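PDB 3MZV: decaprenyl diphosphate synthase from Rhodobacter capsulatus, which probably condenses isopentenyl diphosphate units onto an allylic diphosphate with the help of magnesium, making the long all-trans polyprenyl chain of isoprenoid quinones. Local coordinates for residues 13-18 with 317-323; 43-47 with 106-112. All blocks are in the same frame, centred on the assembly; numbering follows the deposited sequence. Where two conformers were deposited one is given.

Contact 1 (13-18 with 317-323); sequences RLAQAL and LRQMLDD
Met320 reaches from helix 316-328 onto helix 11-17 and buries the largest area of any residue in the contact. Its chain runs extended as far as SD, which settles 3.8 Å from CA of Leu14 and lies 4.0 Å from CB of Ala17. There it bends (chi3 -99°), bringing CE beside the Ala17 methyl. Leu14, with CG anti to the backbone N, sends CD1 to meet CD2 of Leu317 at 3.9 Å and CB of Met320. CD2 of Leu18 meets CD2 of Leu317, and CD2 of Leu321 meets CD2 of Leu14, both more loosely, and Met59 and Leu60 of helix 56-67 close the layer beneath.

The polar part lies on the more exposed side. The guanidinium of Arg13 is laid over Met320, whose CG sits 3.9 Å above the middle of one face. At the edge of the same group, NH2 gives a weak, bent hydrogen bond to OE1 of Gln319 (2.8 Å, 119°), the two planes being close to parallel. A water bridges NH1 of Arg13 to that OE1. Asp323 OD2 completes the cluster with a long salt bridge to Arg13 NH2 at 3.9 Å and a weak bond from Gln319 NE2. Gln319 also adopts a second conformer, for which its bonds are doubtful.

The segments run roughly antiparallel, at 148°: two amphipathic helices, one near each chain end, packed within the all-helical isoprenoid synthase fold.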
loop_
_atom_site.group_PDB
_atom_site.type_symbol
_atom_site.label_atom_id
_atom_site.label_comp_id
_atom_site.label_asym_id
_atom_site.label_seq_id
_atom_site.Cartn_x
_atom_site.Cartn_y
_atom_site.Cartn_z
ATOM N N ARG B 13 -21.258 24.036 -6.874
ATOM C CA ARG B 13 -20.804 25.068 -7.848
ATOM C C ARG B 13 -19.417 24.732 -8.402
ATOM O O ARG B 13 -19.146 24.810 -9.609
ATOM C CB ARG B 13 -20.737 26.455 -7.201
ATOM C CG ARG B 13 -21.677 27.510 -7.780
ATOM C CD ARG B 13 -20.935 28.674 -8.493
ATOM N NE ARG B 13 -20.463 29.708 -7.552
ATOM C CZ ARG B 13 -19.603 30.692 -7.846
ATOM N NH1 ARG B 13 -19.091 30.803 -9.068
ATOM N NH2 ARG B 13 -19.241 31.565 -6.907
ATOM N N LEU B 14 -18.541 24.370 -7.478
ATOM C CA LEU B 14 -17.218 23.967 -7.820
ATOM C C LEU B 14 -17.350 22.722 -8.660
ATOM O O LEU B 14 -16.691 22.599 -9.676
ATOM C CB LEU B 14 -16.423 23.707 -6.527
ATOM C CG LEU B 14 -14.938 23.386 -6.577
ATOM C CD1 LEU B 14 -14.114 24.296 -7.471
ATOM C CD2 LEU B 14 -14.430 23.414 -5.124
ATOM N N ALA B 15 -18.212 21.798 -8.239
ATOM C CA ALA B 15 -18.410 20.526 -8.982
ATOM C C ALA B 15 -18.901 20.760 -10.389
ATOM O O ALA B 15 -18.433 20.109 -11.314
ATOM C CB ALA B 15 -19.389 19.590 -8.247
ATOM N N GLN B 16 -19.784 21.733 -10.570
ATOM C CA GLN B 16 -20.327 22.015 -11.897
ATOM C C GLN B 16 -19.279 22.704 -12.806
ATOM O O GLN B 16 -19.255 22.460 -14.016
ATOM C CB GLN B 16 -21.661 22.808 -11.793
ATOM C CG GLN B 16 -22.842 21.930 -11.238
ATOM C CD GLN B 16 -23.993 22.711 -10.536
ATOM O OE1 GLN B 16 -24.196 23.910 -10.770
ATOM N NE2 GLN B 16 -24.776 22.002 -9.699
ATOM N N ALA B 17 -18.410 23.533 -12.212
ATOM C CA ALA B 17 -17.338 24.194 -12.950
ATOM C C ALA B 17 -16.282 23.184 -13.362
ATOM O O ALA B 17 -15.630 23.340 -14.384
ATOM C CB ALA B 17 -16.696 25.298 -12.109
ATOM N N LEU B 18 -16.099 22.145 -12.563
ATOM C CA LEU B 18 -15.104 21.112 -12.888
ATOM C C LEU B 18 -15.717 19.851 -13.521
ATOM O O LEU B 18 -15.038 18.833 -13.664
ATOM C CB LEU B 18 -14.361 20.735 -11.612
ATOM C CG LEU B 18 -13.577 21.882 -10.954
ATOM C CD1 LEU B 18 -13.044 21.404 -9.648
ATOM C CD2 LEU B 18 -12.452 22.303 -11.926
ATOM N N LEU B 317 -12.186 30.352 -9.869
ATOM C CA LEU B 317 -11.865 29.218 -9.020
ATOM C C LEU B 317 -11.268 29.651 -7.699
ATOM O O LEU B 317 -11.479 28.980 -6.704
ATOM C CB LEU B 317 -10.925 28.246 -9.721
ATOM C CG LEU B 317 -11.529 27.396 -10.851
ATOM C CD1 LEU B 317 -10.408 26.693 -11.586
ATOM C CD2 LEU B 317 -12.590 26.388 -10.325
ATOM N N ARG B 318 -10.554 30.771 -7.667
ATOM C CA ARG B 318 -10.066 31.269 -6.396
ATOM C C ARG B 318 -11.243 31.579 -5.460
ATOM O O ARG B 318 -11.229 31.162 -4.312
ATOM C CB ARG B 318 -9.181 32.494 -6.545
ATOM C CG ARG B 318 -8.361 32.758 -5.321
ATOM C CD ARG B 318 -7.550 33.989 -5.423
ATOM N NE ARG B 318 -8.390 35.154 -5.172
ATOM C CZ ARG B 318 -7.985 36.426 -5.260
ATOM N NH1 ARG B 318 -6.740 36.741 -5.600
ATOM N NH2 ARG B 318 -8.844 37.407 -4.985
ATOM N N GLN B 319 -12.258 32.267 -5.963
ATOM C CA GLN B 319 -13.415 32.586 -5.138
ATOM C C GLN B 319 -14.146 31.305 -4.714
ATOM O O GLN B 319 -14.577 31.204 -3.593
ATOM C CB GLN B 319 -14.347 33.580 -5.837
ATOM C CG GLN B 319 -15.363 34.241 -4.915
ATOM C CD GLN B 319 -16.668 33.459 -4.836
ATOM O OE1 GLN B 319 -17.012 32.727 -5.763
ATOM N NE2 GLN B 319 -17.402 33.616 -3.733
ATOM N N MET B 320 -14.245 30.314 -5.592
ATOM C CA MET B 320 -14.912 29.085 -5.226
ATOM C C MET B 320 -14.142 28.335 -4.107
ATOM O O MET B 320 -14.765 27.743 -3.230
ATOM C CB MET B 320 -15.142 28.181 -6.451
ATOM C CG MET B 320 -16.343 28.595 -7.337
ATOM S SD MET B 320 -16.572 27.540 -8.837
ATOM C CE MET B 320 -15.763 28.640 -9.996
ATOM N N LEU B 321 -12.810 28.384 -4.126
ATOM C CA LEU B 321 -12.005 27.799 -3.058
ATOM C C LEU B 321 -12.159 28.554 -1.753
ATOM O O LEU B 321 -12.100 27.954 -0.684
ATOM C CB LEU B 321 -10.509 27.725 -3.445
ATOM C CG LEU B 321 -10.177 26.715 -4.553
ATOM C CD1 LEU B 321 -8.668 26.804 -4.903
ATOM C CD2 LEU B 321 -10.556 25.290 -4.196
ATOM N N ASP B 322 -12.330 29.857 -1.857
ATOM C CA ASP B 322 -12.661 30.693 -0.708
ATOM C C ASP B 322 -14.003 30.229 -0.090
ATOM O O ASP B 322 -14.078 29.958 1.147
ATOM C CB ASP B 322 -12.689 32.163 -1.129
ATOM C CG ASP B 322 -12.574 33.140 0.041
ATOM O OD1 ASP B 322 -13.505 33.201 0.853
ATOM O OD2 ASP B 322 -11.579 33.896 0.115
ATOM N N ASP B 323 -15.034 30.081 -0.922
ATOM C CA ASP B 323 -16.334 29.613 -0.427
ATOM C C ASP B 323 -16.190 28.191 0.121
ATOM O O ASP B 323 -16.875 27.800 1.065
ATOM C CB ASP B 323 -17.411 29.581 -1.516
ATOM C CG ASP B 323 -17.853 30.947 -1.977
ATOM O OD1 ASP B 323 -17.732 31.922 -1.237
ATOM O OD2 ASP B 323 -18.359 31.030 -3.115
HETATM O O HOH W 1 -16.411 32.149 -8.588
#

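Contact 2 (43-47 with 106-112); sequences EVTAH and PTANLLW
Val44 of helix 40-49 faces Ala108 of the short helix 108-111, their CA atoms 6.4 Å apart, the nearest pair of the two backbones. The short helix follows strand 105-106 after the single residue Thr107, whose OG1 caps its start by accepting from Leu110 N. Trp112 is where the chain leaves helical geometry, and its indole turns back toward helix 40-49.

Val44 divides its methyls between two partners. CG1, anti to the backbone N, meets CB of Ala108 at 3.8 Å, while CG2 stands over the indole of Trp112 in a CH-pi contact, 3.6 Å from the centroid of the six-membered ring and only 4° off its normal. Leu91 of helix 74-96 backs both Val44 and Ala108.

His47, one turn further on, directs its ring at the 106-112 segment, with CG anti to the backbone N. Trp112 directs an edge at the face of this imidazole in a T-shaped stack, planes at 86° and centroids 5.6 Å apart. NE2 of His47 donates to the carbonyl O of Pro106 at 2.9 Å, almost straight at 173°, with the oxygen lying in the ring plane and approached nearly along its C=O axis.

Bond and stack together fix the rotation of the imidazole. Because NE2 is the donor, that nitrogen carries a proton, and the carbonyl would probably favour the tautomer with the proton on NE2.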
loop_
_atom_site.group_PDB
_atom_site.type_symbol
_atom_site.label_atom_id
_atom_site.label_comp_id
_atom_site.label_asym_id
_atom_site.label_seq_id
_atom_site.Cartn_x
_atom_site.Cartn_y
_atom_site.Cartn_z
ATOM N N GLU B 43 -14.785 -4.945 -8.477
ATOM C CA GLU B 43 -15.988 -5.154 -7.637
ATOM C C GLU B 43 -15.814 -4.466 -6.296
ATOM O O GLU B 43 -16.666 -3.679 -5.900
ATOM C CB GLU B 43 -16.300 -6.638 -7.397
ATOM C CG GLU B 43 -17.210 -7.257 -8.448
ATOM C CD GLU B 43 -16.977 -8.758 -8.609
ATOM O OE1 GLU B 43 -16.983 -9.466 -7.570
ATOM O OE2 GLU B 43 -16.762 -9.202 -9.770
ATOM N N VAL B 44 -14.712 -4.757 -5.607
ATOM C CA VAL B 44 -14.429 -4.103 -4.312
ATOM C C VAL B 44 -14.255 -2.571 -4.433
ATOM O O VAL B 44 -14.759 -1.806 -3.603
ATOM C CB VAL B 44 -13.170 -4.704 -3.632
ATOM C CG1 VAL B 44 -12.800 -3.903 -2.372
ATOM C CG2 VAL B 44 -13.388 -6.206 -3.307
ATOM N N THR B 45 -13.528 -2.134 -5.460
ATOM C CA THR B 45 -13.302 -0.693 -5.691
ATOM C C THR B 45 -14.602 0.047 -6.023
ATOM O O THR B 45 -14.861 1.132 -5.474
ATOM C CB THR B 45 -12.294 -0.428 -6.846
ATOM O OG1 THR B 45 -11.161 -1.307 -6.731
ATOM C CG2 THR B 45 -11.841 1.040 -6.811
ATOM N N ALA B 46 -15.384 -0.539 -6.941
ATOM C CA ALA B 46 -16.717 -0.053 -7.253
ATOM C C ALA B 46 -17.450 0.225 -5.958
ATOM O O ALA B 46 -17.930 1.328 -5.737
ATOM C CB ALA B 46 -17.508 -1.098 -8.093
ATOM N N HIS B 47 -17.477 -0.786 -5.092
ATOM C CA HIS B 47 -18.274 -0.777 -3.856
ATOM C C HIS B 47 -17.896 0.345 -2.873
ATOM O O HIS B 47 -18.729 0.770 -2.074
ATOM C CB HIS B 47 -18.204 -2.172 -3.176
ATOM C CG HIS B 47 -18.937 -2.259 -1.872
ATOM N ND1 HIS B 47 -20.267 -2.620 -1.784
ATOM C CD2 HIS B 47 -18.524 -2.029 -0.600
ATOM C CE1 HIS B 47 -20.643 -2.601 -0.516
ATOM N NE2 HIS B 47 -19.605 -2.246 0.224
ATOM N N PRO B 106 -22.160 -1.840 4.439
ATOM C CA PRO B 106 -21.113 -2.745 4.943
ATOM C C PRO B 106 -19.741 -2.514 4.275
ATOM O O PRO B 106 -19.656 -2.178 3.073
ATOM C CB PRO B 106 -21.652 -4.145 4.615
ATOM C CG PRO B 106 -22.649 -3.932 3.496
ATOM C CD PRO B 106 -23.240 -2.571 3.742
ATOM N N THR B 107 -18.688 -2.686 5.071
ATOM C CA THR B 107 -17.317 -2.432 4.628
ATOM C C THR B 107 -16.857 -3.544 3.723
ATOM O O THR B 107 -17.417 -4.651 3.766
ATOM C CB THR B 107 -16.339 -2.375 5.820
ATOM O OG1 THR B 107 -16.390 -3.619 6.545
ATOM C CG2 THR B 107 -16.675 -1.217 6.736
ATOM N N ALA B 108 -15.819 -3.259 2.926
ATOM C CA ALA B 108 -15.258 -4.244 2.023
ATOM C C ALA B 108 -14.766 -5.446 2.820
ATOM O O ALA B 108 -15.007 -6.584 2.426
ATOM C CB ALA B 108 -14.118 -3.648 1.190
ATOM N N ASN B 109 -14.083 -5.190 3.938
ATOM C CA ASN B 109 -13.513 -6.286 4.768
ATOM C C ASN B 109 -14.557 -7.191 5.429
ATOM O O ASN B 109 -14.312 -8.388 5.585
ATOM C CB ASN B 109 -12.520 -5.767 5.829
ATOM C CG ASN B 109 -13.052 -4.595 6.608
ATOM O OD1 ASN B 109 -13.138 -3.480 6.081
ATOM N ND2 ASN B 109 -13.405 -4.827 7.883
ATOM N N LEU B 110 -15.696 -6.609 5.810
ATOM C CA LEU B 110 -16.867 -7.367 6.289
ATOM C C LEU B 110 -17.493 -8.182 5.147
ATOM O O LEU B 110 -17.601 -9.420 5.214
ATOM C CB LEU B 110 -17.901 -6.409 6.891
ATOM N N LEU B 111 -17.869 -7.481 4.080
ATOM C CA LEU B 111 -18.484 -8.105 2.900
ATOM C C LEU B 111 -17.609 -9.227 2.305
ATOM O O LEU B 111 -18.125 -10.262 1.854
ATOM C CB LEU B 111 -18.777 -7.023 1.846
ATOM C CG LEU B 111 -20.192 -6.836 1.290
ATOM C CD1 LEU B 111 -21.292 -7.043 2.333
ATOM C CD2 LEU B 111 -20.286 -5.432 0.722
ATOM N N TRP B 112 -16.286 -9.024 2.303
ATOM C CA TRP B 112 -15.349 -10.028 1.783
ATOM C C TRP B 112 -14.465 -10.573 2.920
ATOM O O TRP B 112 -14.902 -11.446 3.676
ATOM C CB TRP B 112 -14.505 -9.439 0.640
ATOM C CG TRP B 112 -15.267 -9.190 -0.627
ATOM C CD1 TRP B 112 -15.522 -10.089 -1.614
ATOM C CD2 TRP B 112 -15.866 -7.957 -1.040
ATOM N NE1 TRP B 112 -16.239 -9.498 -2.625
ATOM C CE2 TRP B 112 -16.473 -8.189 -2.295
ATOM C CE3 TRP B 112 -15.957 -6.682 -0.470
ATOM C CZ2 TRP B 112 -17.162 -7.185 -2.996
ATOM C CZ3 TRP B 112 -16.640 -5.678 -1.164
ATOM C CH2 TRP B 112 -17.232 -5.941 -2.417
#

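Contacts 1 and 2 lie far apart in space, their centres 32 Å from each other and their nearest atoms about 18 Å apart, so neither touches the other. Contact 1 closes the larger loop, joining residues near the two chain ends across 298 intervening residues, and contact 2 is nested inside it. Each stands about as far from the centre of the chain, 19 and 20 Å between centres. Helix 56-67, which contact 1 packs against, follows helix 40-49 of contact 2 in sequence. Contact 2 also abuts helix 74-96, where Thr107 and Asn109 touch Asp94, part of the DDxxD motif that in this family binds magnesium and the allylic diphosphate.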